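Ribulose bisphosphate carboxylase (Pyrococcus horikoshii, PDB 2D69) probably fixes carbon dioxide onto ribulose 1,5-bisphosphate, yielding two molecules of 3-phosphoglycerate in an archaeal pathway of AMP degradation. Local coordinates at residues L17-E20 with D24-I27; E95-Q100 with A260-R265; E176-S179 with L184-D187; R208-V213 with T220-I225; A256-L261 with A299-M304. All coordinates share one frame; numbering follows the deposited sequence.

Contact 1. Residues L17-E20 with D24-I27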
# COMPACT_ATOMS: atom_id res chain seq x y z
N LEU A 17 14.73 11.91 55.11
CA LEU A 17 13.47 12.46 55.63
C LEU A 17 13.39 13.99 55.71
O LEU A 17 12.30 14.55 55.98
CB LEU A 17 13.09 11.81 56.97
CG LEU A 17 12.88 10.29 56.83
CD1 LEU A 17 12.46 9.66 58.14
CD2 LEU A 17 11.84 9.94 55.71
N ASN A 18 14.49 14.69 55.44
CA ASN A 18 14.46 16.14 55.25
C ASN A 18 14.38 16.60 53.77
O ASN A 18 14.24 17.80 53.50
CB ASN A 18 15.69 16.77 55.91
CG ASN A 18 15.74 16.47 57.40
OD1 ASN A 18 16.76 16.05 57.91
ND2 ASN A 18 14.63 16.67 58.09
N TYR A 19 14.45 15.67 52.83
CA TYR A 19 14.38 16.01 51.42
C TYR A 19 13.02 16.61 51.08
O TYR A 19 11.98 16.12 51.53
CB TYR A 19 14.64 14.78 50.55
CG TYR A 19 14.62 15.06 49.05
CD1 TYR A 19 13.56 14.65 48.26
CD2 TYR A 19 15.66 15.76 48.44
CE1 TYR A 19 13.53 14.90 46.86
CE2 TYR A 19 15.64 16.04 47.07
CZ TYR A 19 14.57 15.61 46.28
OH TYR A 19 14.57 15.86 44.91
N GLU A 20 13.04 17.67 50.27
CA GLU A 20 11.82 18.36 49.85
C GLU A 20 11.71 18.21 48.33
O GLU A 20 12.42 18.87 47.58
CB GLU A 20 11.87 19.84 50.24
CG GLU A 20 11.46 20.13 51.69
CD GLU A 20 11.89 21.52 52.15
OE1 GLU A 20 12.22 21.64 53.35
OE2 GLU A 20 11.92 22.48 51.32
N ASP A 24 8.35 19.02 39.86
CA ASP A 24 8.62 18.23 38.67
C ASP A 24 9.14 16.80 38.98
O ASP A 24 9.68 16.13 38.11
CB ASP A 24 9.59 18.98 37.74
CG ASP A 24 10.92 19.29 38.40
OD1 ASP A 24 11.90 19.60 37.67
OD2 ASP A 24 11.07 19.27 39.66
N GLU A 25 8.96 16.35 40.23
CA GLU A 25 9.21 14.96 40.62
C GLU A 25 7.91 14.16 40.81
O GLU A 25 6.85 14.72 41.12
CB GLU A 25 10.06 14.87 41.89
CG GLU A 25 11.45 15.46 41.69
CD GLU A 25 12.20 15.65 42.99
OE1 GLU A 25 12.47 14.66 43.66
OE2 GLU A 25 12.55 16.80 43.32
N LEU A 26 7.99 12.87 40.51
CA LEU A 26 6.87 11.99 40.67
C LEU A 26 6.95 11.35 42.05
O LEU A 26 8.01 10.89 42.51
CB LEU A 26 6.84 10.94 39.57
CG LEU A 26 5.60 10.04 39.53
CD1 LEU A 26 5.25 9.80 38.07
CD2 LEU A 26 5.83 8.71 40.16
N ILE A 27 5.80 11.33 42.70
CA ILE A 27 5.67 10.81 44.05
C ILE A 27 4.81 9.56 44.10
O ILE A 27 3.74 9.50 43.51
CB ILE A 27 5.09 11.90 44.94
CG1 ILE A 27 6.03 13.11 44.95
CG2 ILE A 27 4.92 11.37 46.37
CD1 ILE A 27 5.32 14.35 45.25
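The Y19 ring meets E25 at its edge, in plane, where the carboxylate oxygen OE1 lies beside the phenol end, 3.4 Å from Y19 CE1. The carboxylate itself is not coplanar with the ring; the two planes are turned 54° apart. The side chains approach from opposite directions, and the hydroxyl points between the two carboxylate oxygens. Y19 OH lies 2.7 Å from E25 OE1 and equally 2.7 Å from E25 OE2. The single phenol proton can serve one oxygen at a time.

The torsions explain the meeting. A first torsion of -178° swings the Y19 ring out of the loop towards the segment that leads into strand 26-34, while E25, extended beyond CG, reaches back. The contact therefore closes a short loop leading into that strand in the N-terminal domain. Both side chains also rest on A87 of strand 81-88, next to strand 26-34 in the mixed sheet. E25 OE2 has further partners: G22 N donates to it from the intervening turn, and R23 NH2 of the second subunit forms a salt bridge with it.

The chemistry implied is that of a buried acid held by a neutral donor, a backbone amide and an arginine of another subunit, which would probably favour the charged carboxylate and link the loop to the subunit interface.

Contact 2. Residues E95-Q100 with A260-R265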
# COMPACT_ATOMS: atom_id res chain seq x y z
N GLU A 95 8.71 8.74 28.96
CA GLU A 95 7.50 9.56 29.04
C GLU A 95 6.46 9.09 28.04
O GLU A 95 6.78 8.70 26.91
CB GLU A 95 7.86 11.05 28.90
CG GLU A 95 8.53 11.56 30.18
CD GLU A 95 8.85 13.04 30.24
OE1 GLU A 95 8.68 13.80 29.20
OE2 GLU A 95 9.23 13.45 31.37
N GLY A 96 5.20 9.15 28.46
CA GLY A 96 4.09 8.61 27.71
C GLY A 96 3.89 7.11 27.96
O GLY A 96 2.87 6.58 27.55
N SER A 97 4.86 6.40 28.54
CA SER A 97 4.69 4.96 28.75
C SER A 97 4.31 4.61 30.19
O SER A 97 5.16 4.50 31.06
CB SER A 97 5.94 4.18 28.32
OG SER A 97 5.82 2.77 28.59
N LEU A 98 3.02 4.41 30.45
CA LEU A 98 2.58 4.02 31.80
C LEU A 98 3.01 2.64 32.07
O LEU A 98 3.35 2.30 33.20
CB LEU A 98 1.10 4.13 31.93
CG LEU A 98 0.62 3.79 33.37
CD1 LEU A 98 -0.07 4.92 34.01
CD2 LEU A 98 -0.23 2.58 33.30
N VAL A 99 3.08 1.83 31.01
CA VAL A 99 3.69 0.49 31.11
C VAL A 99 5.03 0.59 31.81
O VAL A 99 5.32 -0.15 32.78
CB VAL A 99 3.85 -0.19 29.70
CG1 VAL A 99 4.41 -1.53 29.83
CG2 VAL A 99 2.46 -0.28 28.92
N GLN A 100 5.88 1.48 31.35
CA GLN A 100 7.23 1.58 31.96
C GLN A 100 7.22 2.14 33.38
O GLN A 100 8.03 1.70 34.26
CB GLN A 100 8.21 2.38 31.05
CG GLN A 100 9.72 2.28 31.61
CD GLN A 100 10.12 3.43 32.53
OE1 GLN A 100 11.17 3.37 33.22
NE2 GLN A 100 9.31 4.47 32.56
N ALA A 260 -1.82 -3.12 26.01
CA ALA A 260 -2.90 -3.13 25.02
C ALA A 260 -3.80 -1.94 25.21
O ALA A 260 -4.22 -1.39 24.23
CB ALA A 260 -3.70 -4.35 25.14
N LEU A 261 -4.06 -1.54 26.45
CA LEU A 261 -4.92 -0.38 26.72
C LEU A 261 -4.35 0.90 26.13
O LEU A 261 -5.07 1.66 25.51
CB LEU A 261 -5.11 -0.17 28.21
CG LEU A 261 -6.41 0.41 28.74
CD1 LEU A 261 -6.26 1.24 30.00
CD2 LEU A 261 -7.41 1.03 27.76
N GLN A 262 -3.04 1.12 26.30
CA GLN A 262 -2.44 2.35 25.82
C GLN A 262 -2.57 2.40 24.31
O GLN A 262 -2.91 3.43 23.72
CB GLN A 262 -0.98 2.48 26.25
CG GLN A 262 -0.79 2.80 27.68
CD GLN A 262 0.50 3.57 27.92
OE1 GLN A 262 1.44 3.04 28.46
NE2 GLN A 262 0.54 4.80 27.48
N TYR A 263 -2.34 1.28 23.66
CA TYR A 263 -2.50 1.30 22.21
C TYR A 263 -3.95 1.47 21.79
O TYR A 263 -4.27 2.23 20.82
CB TYR A 263 -1.86 0.05 21.60
CG TYR A 263 -2.14 -0.05 20.12
CD1 TYR A 263 -1.58 0.88 19.23
CD2 TYR A 263 -2.99 -1.00 19.62
CE1 TYR A 263 -1.83 0.82 17.87
CE2 TYR A 263 -3.25 -1.06 18.25
CZ TYR A 263 -2.66 -0.14 17.38
OH TYR A 263 -2.90 -0.20 16.05
N MET A 264 -4.86 0.80 22.51
CA MET A 264 -6.29 0.91 22.17
C MET A 264 -6.80 2.31 22.33
O MET A 264 -7.65 2.72 21.58
CB MET A 264 -7.16 -0.12 22.98
CG MET A 264 -6.99 -1.57 22.49
SD MET A 264 -7.43 -1.74 20.74
CE MET A 264 -9.07 -1.06 20.60
N ARG A 265 -6.20 3.07 23.23
CA ARG A 265 -6.54 4.46 23.38
C ARG A 265 -6.20 5.27 22.11
O ARG A 265 -6.92 6.18 21.77
CB ARG A 265 -5.83 5.07 24.61
CG ARG A 265 -6.04 6.59 24.80
CD ARG A 265 -7.46 6.97 25.17
NE ARG A 265 -7.63 8.43 25.29
CZ ARG A 265 -7.89 9.25 24.27
NH1 ARG A 265 -8.07 8.79 23.02
NH2 ARG A 265 -8.02 10.55 24.49
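Q262 OE1 is gripped by two successive backbone amides at the start of helix 98-105. V99 N lies 3.3 Å from Q262 OE1 with a nearly straight N-H approach of 166°, tilted from the carbonyl plane of the side chain. L98 N is closer to Q262 OE1, at 2.9 Å, but its bond is bent and weak. The other end of the same amide gives rather than takes: Q262 NE2 donates to G96 O over 2.9 Å, almost linearly (170°), with the acceptor practically in the amide plane and the donor in the carbonyl plane of G96. Bonds at both ends fix the rotation of the amide about its last torsion, and they leave little doubt about which end is oxygen.

The glutamine gets there with a chain extended beyond CG. V99 CG2 packs against Q262 OE1 at 3.5 Å, and L98 CB comes up beside the same oxygen. Were Q262 shortened to an alanine, G96 O and V99 N would probably lose their mates and a gap open between the two helices. Within its own segment, S97 is the N-cap: Q100 N donates to S97 OG over 3.0 Å. I305 of helix 295-305 also touches both Q262 and L98, while V99 packs on T228 of the third subunit.

The arrangement is that of a helix N terminus whose first amides are shared out, Q100 N to the N-cap serine, V99 N and more weakly L98 N to a distant glutamine, here tying the N-terminal domain to a helix of the α/β barrel.

Contact 3. Residues E176-S179 with L184-D187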
# COMPACT_ATOMS: atom_id res chain seq x y z
N GLU A 176 -35.93 -5.42 24.15
CA GLU A 176 -36.69 -5.23 25.37
C GLU A 176 -36.07 -4.21 26.31
O GLU A 176 -36.75 -3.31 26.80
CB GLU A 176 -36.87 -6.59 26.12
CG GLU A 176 -37.75 -7.63 25.44
CD GLU A 176 -39.13 -7.09 25.07
OE1 GLU A 176 -39.47 -7.04 23.86
OE2 GLU A 176 -39.88 -6.76 26.00
N LEU A 177 -34.78 -4.34 26.54
CA LEU A 177 -34.09 -3.52 27.54
C LEU A 177 -34.02 -2.08 27.14
O LEU A 177 -34.37 -1.19 27.93
CB LEU A 177 -32.69 -4.04 27.77
CG LEU A 177 -32.64 -5.41 28.43
CD1 LEU A 177 -31.28 -6.01 28.33
CD2 LEU A 177 -32.98 -5.28 29.87
N TRP A 178 -33.58 -1.86 25.90
CA TRP A 178 -33.53 -0.53 25.29
C TRP A 178 -34.92 0.10 25.19
O TRP A 178 -35.11 1.23 25.63
CB TRP A 178 -32.88 -0.60 23.88
CG TRP A 178 -31.36 -0.64 23.82
CD1 TRP A 178 -30.49 -0.05 24.66
CD2 TRP A 178 -30.57 -1.31 22.83
NE1 TRP A 178 -29.20 -0.26 24.24
CE2 TRP A 178 -29.22 -1.02 23.11
CE3 TRP A 178 -30.86 -2.06 21.69
CZ2 TRP A 178 -28.19 -1.51 22.34
CZ3 TRP A 178 -29.86 -2.56 20.97
CH2 TRP A 178 -28.52 -2.30 21.29
N SER A 179 -35.90 -0.62 24.63
CA SER A 179 -37.28 -0.12 24.50
C SER A 179 -37.94 0.30 25.83
O SER A 179 -38.75 1.22 25.87
CB SER A 179 -38.19 -1.13 23.77
OG SER A 179 -37.73 -1.40 22.46
N LEU A 184 -27.85 1.82 28.04
CA LEU A 184 -26.69 1.09 27.63
C LEU A 184 -26.82 -0.42 27.82
O LEU A 184 -26.96 -0.92 28.94
CB LEU A 184 -25.53 1.61 28.46
CG LEU A 184 -25.17 3.08 28.34
CD1 LEU A 184 -24.06 3.39 29.31
CD2 LEU A 184 -24.78 3.42 26.91
N LEU A 185 -26.85 -1.18 26.72
CA LEU A 185 -26.75 -2.61 26.78
C LEU A 185 -25.32 -2.88 27.12
O LEU A 185 -24.44 -2.17 26.63
CB LEU A 185 -27.08 -3.21 25.43
CG LEU A 185 -26.96 -4.74 25.33
CD1 LEU A 185 -27.97 -5.47 26.22
CD2 LEU A 185 -27.10 -5.15 23.88
N LYS A 186 -25.05 -3.89 27.93
CA LYS A 186 -23.69 -4.18 28.32
C LYS A 186 -23.41 -5.66 28.20
O LYS A 186 -24.13 -6.48 28.74
CB LYS A 186 -23.39 -3.66 29.74
CG LYS A 186 -21.98 -3.88 30.26
CD LYS A 186 -21.71 -3.28 31.67
CE LYS A 186 -20.47 -3.97 32.34
NZ LYS A 186 -20.20 -5.48 32.04
N ASP A 187 -22.35 -6.02 27.50
CA ASP A 187 -21.89 -7.41 27.48
C ASP A 187 -21.20 -7.74 28.78
O ASP A 187 -20.48 -6.91 29.32
CB ASP A 187 -20.82 -7.63 26.41
CG ASP A 187 -21.37 -7.68 25.00
OD1 ASP A 187 -22.60 -7.81 24.77
OD2 ASP A 187 -20.57 -7.59 24.04
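W178 and L185 are the nearest pair of CA atoms across the two segments, 7.2 Å apart, where the last turn of helix 167-179 passes beside strand 184-186 after a link of only four residues. L185 turns its side chain toward the helix, and L184 and K186, its neighbours on the strand, do not.

L185 is thus clasped by two helix residues. With chi1 at 178° and chi2 at 65° its branch sends the two methyls to different partners: CD1 meets L177 CD1 at 4.0 Å, while CD2 approaches the benzo part of the indole, 4.1 Å from W178 CZ2. Closer still is L185 CB, 3.7 Å from W178 CZ2. Both helix side chains cross the leucine at about a right angle.

This is the second half of a beta-alpha-beta crossover, strand 154-157 to helix 167-179 to strand 184-186, the repeating step of the TIM barrel. Its apolar layer lies between the outer helix and the parallel strands.

The indole does more than fill space. W178 NE1 sits obliquely beside L185 N at 3.5 Å, a packing approach, but its hydrogen bond goes to E222 O on the next strand. With a serine here, E222 O is likely to be left without its donor and L185 with a gap beside it. V209, R210 and V213 of helix 199-217 border the indole as well. On the strand, K186, which by prediction binds magnesium once carbamylated, is unmodified here, and its NZ donates to D187 O over 3.1 Å.

Contact 4. Residues R208-V213 with T220-I225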
# COMPACT_ATOMS: atom_id res chain seq x y z
N ARG A 208 -28.45 -2.58 14.25
CA ARG A 208 -29.73 -2.41 13.56
C ARG A 208 -30.91 -2.33 14.54
O ARG A 208 -31.78 -1.47 14.42
CB ARG A 208 -29.97 -3.55 12.56
CG ARG A 208 -28.92 -3.58 11.44
CD ARG A 208 -29.12 -4.70 10.39
NE ARG A 208 -30.36 -4.47 9.66
CZ ARG A 208 -31.54 -5.05 9.89
NH1 ARG A 208 -31.68 -5.97 10.86
NH2 ARG A 208 -32.60 -4.72 9.14
N VAL A 209 -30.92 -3.20 15.53
CA VAL A 209 -31.93 -3.15 16.58
C VAL A 209 -31.82 -1.82 17.33
O VAL A 209 -32.84 -1.15 17.59
CB VAL A 209 -31.70 -4.28 17.60
CG1 VAL A 209 -32.66 -4.16 18.84
CG2 VAL A 209 -31.82 -5.66 16.96
N ARG A 210 -30.58 -1.44 17.67
CA ARG A 210 -30.28 -0.20 18.34
C ARG A 210 -30.92 0.95 17.58
O ARG A 210 -31.66 1.76 18.16
CB ARG A 210 -28.76 0.01 18.42
CG ARG A 210 -28.30 1.14 19.28
CD ARG A 210 -28.42 2.50 18.64
NE ARG A 210 -27.44 2.75 17.59
CZ ARG A 210 -26.18 3.14 17.77
NH1 ARG A 210 -25.65 3.32 18.97
NH2 ARG A 210 -25.43 3.38 16.69
N ASP A 211 -30.63 1.04 16.29
CA ASP A 211 -31.17 2.14 15.51
C ASP A 211 -32.69 2.11 15.43
O ASP A 211 -33.36 3.15 15.44
CB ASP A 211 -30.55 2.19 14.09
CG ASP A 211 -29.08 2.57 14.13
OD1 ASP A 211 -28.39 2.30 13.15
OD2 ASP A 211 -28.54 3.14 15.11
N ARG A 212 -33.26 0.92 15.37
CA ARG A 212 -34.73 0.83 15.36
C ARG A 212 -35.33 1.39 16.66
O ARG A 212 -36.34 2.11 16.63
CB ARG A 212 -35.16 -0.62 15.15
CG ARG A 212 -36.66 -0.85 15.09
CD ARG A 212 -37.03 -2.32 15.28
NE ARG A 212 -38.47 -2.48 15.54
CZ ARG A 212 -39.03 -3.60 15.98
NH1 ARG A 212 -38.29 -4.69 16.19
NH2 ARG A 212 -40.34 -3.64 16.19
N VAL A 213 -34.70 1.08 17.79
CA VAL A 213 -35.21 1.54 19.10
C VAL A 213 -35.11 3.06 19.24
O VAL A 213 -36.05 3.70 19.75
CB VAL A 213 -34.54 0.89 20.27
CG1 VAL A 213 -35.13 1.43 21.60
CG2 VAL A 213 -34.77 -0.62 20.23
N THR A 220 -31.52 8.21 22.48
CA THR A 220 -30.28 7.61 22.08
C THR A 220 -29.95 6.33 22.89
O THR A 220 -30.04 6.30 24.11
CB THR A 220 -29.17 8.65 22.19
OG1 THR A 220 -29.45 9.73 21.28
CG2 THR A 220 -27.80 8.08 21.71
N LYS A 221 -29.56 5.28 22.18
CA LYS A 221 -29.23 4.03 22.79
C LYS A 221 -27.81 3.63 22.37
O LYS A 221 -27.38 3.88 21.24
CB LYS A 221 -30.23 2.95 22.38
CG LYS A 221 -31.73 3.30 22.60
CD LYS A 221 -32.00 3.52 24.06
CE LYS A 221 -33.48 3.73 24.33
NZ LYS A 221 -33.68 3.89 25.82
N GLU A 222 -27.11 2.99 23.29
CA GLU A 222 -25.74 2.57 23.04
C GLU A 222 -25.46 1.20 23.62
O GLU A 222 -26.31 0.59 24.27
CB GLU A 222 -24.74 3.62 23.53
CG GLU A 222 -24.19 4.42 22.37
CD GLU A 222 -23.35 3.60 21.38
OE1 GLU A 222 -22.81 2.52 21.73
OE2 GLU A 222 -23.20 4.07 20.24
N TYR A 223 -24.25 0.73 23.34
CA TYR A 223 -23.89 -0.66 23.53
C TYR A 223 -22.44 -0.76 23.95
O TYR A 223 -21.54 -0.49 23.16
CB TYR A 223 -24.12 -1.42 22.20
CG TYR A 223 -23.91 -2.92 22.26
CD1 TYR A 223 -23.76 -3.59 23.46
CD2 TYR A 223 -23.87 -3.68 21.10
CE1 TYR A 223 -23.55 -4.93 23.50
CE2 TYR A 223 -23.69 -5.05 21.14
CZ TYR A 223 -23.51 -5.66 22.32
OH TYR A 223 -23.31 -7.01 22.36
N LEU A 224 -22.23 -1.19 25.18
CA LEU A 224 -20.93 -1.40 25.73
C LEU A 224 -20.54 -2.79 25.34
O LEU A 224 -20.60 -3.74 26.13
CB LEU A 224 -20.96 -1.25 27.25
CG LEU A 224 -21.63 0.05 27.73
CD1 LEU A 224 -21.76 0.04 29.22
CD2 LEU A 224 -20.92 1.29 27.28
N ILE A 225 -20.11 -2.89 24.10
CA ILE A 225 -19.81 -4.16 23.46
C ILE A 225 -18.41 -4.59 23.77
O ILE A 225 -17.47 -3.81 23.62
CB ILE A 225 -20.08 -4.02 21.93
CG1 ILE A 225 -19.88 -5.38 21.24
CG2 ILE A 225 -19.19 -2.95 21.27
CD1 ILE A 225 -20.61 -5.46 19.94
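R210 and K221 bury most of the surface here, with V213 next, in the beta-alpha-beta crossover that runs from strand 184-186 through helix 199-217 to strand 222-224 of the TIM barrel. The nearest CA atoms across the two segments, those of R210 and K221, lie 6.2 Å apart.

R210 folds back on itself, bent at chi2 (-79°) and chi3 (-72°), and thereby lays its aliphatic part along K221: R210 CG is 4.1 Å from K221 CB. R210 NH1 donates to K221 O over 2.9 Å, lying in the carbonyl plane, and forms a salt bridge with E222 OE2, also 2.9 Å, whose hydrogen bond is weak. The guanidinium and E222 carboxylate planes lie 77° apart. On the helix side R210 NE bonds to D211 OD2 at 2.7 Å, from above the carboxylate plane, completing a three-residue salt-bridge network. R210 NH2 has G245 O as partner, and E222 OE2 also accepts from Q247 N.

V213 supplies the apolar share. Its CG1 lies 3.9 Å from K221 CE, the two side chains crossing at about a right angle. K221 then carries its amino group away from helix 199-217, to W178 O near the end of helix 167-179 and to I182 O.

The other E222 oxygen turns back to its own strand: Y223 N donates to E222 OE1 over 2.8 Å on the anti side, but well out of the carboxylate plane.

Contact 5. Residues A256-L261 with A299-M304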
# COMPACT_ATOMS: atom_id res chain seq x y z
N ALA A 256 -6.78 -7.71 29.97
CA ALA A 256 -6.03 -7.32 28.76
C ALA A 256 -4.63 -6.74 29.02
O ALA A 256 -3.63 -7.07 28.35
CB ALA A 256 -6.83 -6.32 27.98
N GLY A 257 -4.58 -5.79 29.95
CA GLY A 257 -3.33 -5.22 30.43
C GLY A 257 -3.06 -3.83 29.86
O GLY A 257 -3.66 -3.39 28.89
N TRP A 258 -2.12 -3.16 30.50
CA TRP A 258 -1.77 -1.77 30.22
C TRP A 258 -1.24 -1.50 28.82
O TRP A 258 -1.56 -0.45 28.23
CB TRP A 258 -0.71 -1.29 31.27
CG TRP A 258 -1.21 -1.23 32.67
CD1 TRP A 258 -0.69 -1.89 33.74
CD2 TRP A 258 -2.34 -0.51 33.14
NE1 TRP A 258 -1.46 -1.65 34.85
CE2 TRP A 258 -2.46 -0.77 34.50
CE3 TRP A 258 -3.25 0.36 32.54
CZ2 TRP A 258 -3.47 -0.24 35.28
CZ3 TRP A 258 -4.22 0.92 33.31
CH2 TRP A 258 -4.34 0.60 34.67
N SER A 259 -0.42 -2.40 28.31
CA SER A 259 0.19 -2.27 26.99
C SER A 259 -0.86 -2.22 25.91
O SER A 259 -0.85 -1.30 25.02
CB SER A 259 1.16 -3.42 26.74
OG SER A 259 1.69 -3.29 25.43
N ALA A 260 -1.82 -3.12 26.01
CA ALA A 260 -2.90 -3.13 25.02
C ALA A 260 -3.80 -1.94 25.21
O ALA A 260 -4.22 -1.39 24.23
CB ALA A 260 -3.70 -4.35 25.14
N LEU A 261 -4.06 -1.54 26.45
CA LEU A 261 -4.92 -0.38 26.72
C LEU A 261 -4.35 0.90 26.13
O LEU A 261 -5.07 1.66 25.51
CB LEU A 261 -5.11 -0.17 28.21
CG LEU A 261 -6.41 0.41 28.74
CD1 LEU A 261 -6.26 1.24 30.00
CD2 LEU A 261 -7.41 1.03 27.76
N ALA A 299 -7.30 3.14 39.04
CA ALA A 299 -8.24 4.07 38.45
C ALA A 299 -7.53 5.32 37.90
O ALA A 299 -7.96 5.90 36.91
CB ALA A 299 -9.28 4.50 39.49
N LYS A 300 -6.49 5.76 38.59
CA LYS A 300 -5.75 6.94 38.19
C LYS A 300 -5.00 6.67 36.89
O LYS A 300 -4.99 7.47 35.98
CB LYS A 300 -4.78 7.37 39.31
CG LYS A 300 -3.88 8.53 38.99
CD LYS A 300 -3.22 9.09 40.25
CE LYS A 300 -4.04 10.17 40.98
NZ LYS A 300 -3.38 10.51 42.35
N ALA A 301 -4.28 5.55 36.85
CA ALA A 301 -3.68 5.12 35.59
C ALA A 301 -4.71 5.06 34.46
O ALA A 301 -4.45 5.54 33.35
CB ALA A 301 -2.99 3.80 35.76
N ALA A 302 -5.87 4.47 34.73
CA ALA A 302 -6.81 4.23 33.66
C ALA A 302 -7.38 5.58 33.17
O ALA A 302 -7.65 5.72 31.96
CB ALA A 302 -7.96 3.28 34.14
N ARG A 303 -7.59 6.53 34.09
CA ARG A 303 -8.07 7.87 33.71
C ARG A 303 -7.01 8.63 32.88
O ARG A 303 -7.33 9.33 31.92
CB ARG A 303 -8.44 8.66 34.96
CG ARG A 303 -8.89 10.07 34.66
CD ARG A 303 -9.55 10.80 35.80
NE ARG A 303 -9.90 12.13 35.36
CZ ARG A 303 -10.05 13.19 36.14
NH1 ARG A 303 -9.89 13.08 37.46
NH2 ARG A 303 -10.38 14.37 35.60
N MET A 304 -5.74 8.47 33.26
CA MET A 304 -4.67 9.22 32.63
C MET A 304 -4.50 8.76 31.18
O MET A 304 -4.53 9.60 30.25
CB MET A 304 -3.40 9.04 33.50
CG MET A 304 -2.12 9.73 33.05
SD MET A 304 -0.64 9.43 34.22
CE MET A 304 -1.46 8.83 35.44
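Two outer helices of the α/β barrel, 258-271 and 295-305, meet here through the indole of W258, the residue that opens the first of them. The six-membered part of the ring reaches the second helix: W258 CH2 comes to 3.6 Å of A301 CB, and W258 CZ3 to 4.0 Å of the same methyl. The approach is oblique. The same ring atom, W258 CH2, lies 4.2 Å from A302 N, so the indole borders the helix backbone as well as the methyl.

The first torsion of W258 (chi1 -66°), a residue placed right after the N-cap G257, sets CG beside its own backbone N and anti to its carbonyl carbon, and the long indole then spans the distance that the small alanines would not cover.

Other apolar side chains border W258. F102 of helix 98-105 stacks on it edge-to-face, L98 of that helix touches both W258 and A301, and V255 of the third subunit packs on the indole.

With a large flat aromatic on one helix and methyl-bearing alanines on the other, the contact rests on van der Waals contact and the burial of apolar surface, and the small side chains of A301 and A302 allow the ring to come close to the helix backbone.

Overall arrangement
From the N terminus, contact 1 closes first, a tight local loop beside strand 26-34 of the mixed sheet in the N-terminal domain. Contact 2 opens next and closes a far longer loop of 159 residues, tying that domain to barrel helix 258-271. Contacts 3 and 4 nest inside it, one after the other; each closes the short link from a helix to the following strand, contact 4 taking in the helix's last residues, and they adjoin through strands 184-186 and 222-224. Contact 5 begins where contact 2 ends, sharing A260 and L261, and closes a 37-residue loop between helices 258-271 and 295-305. Contacts 1 and 4 lie farthest apart, about 50 Å between centres.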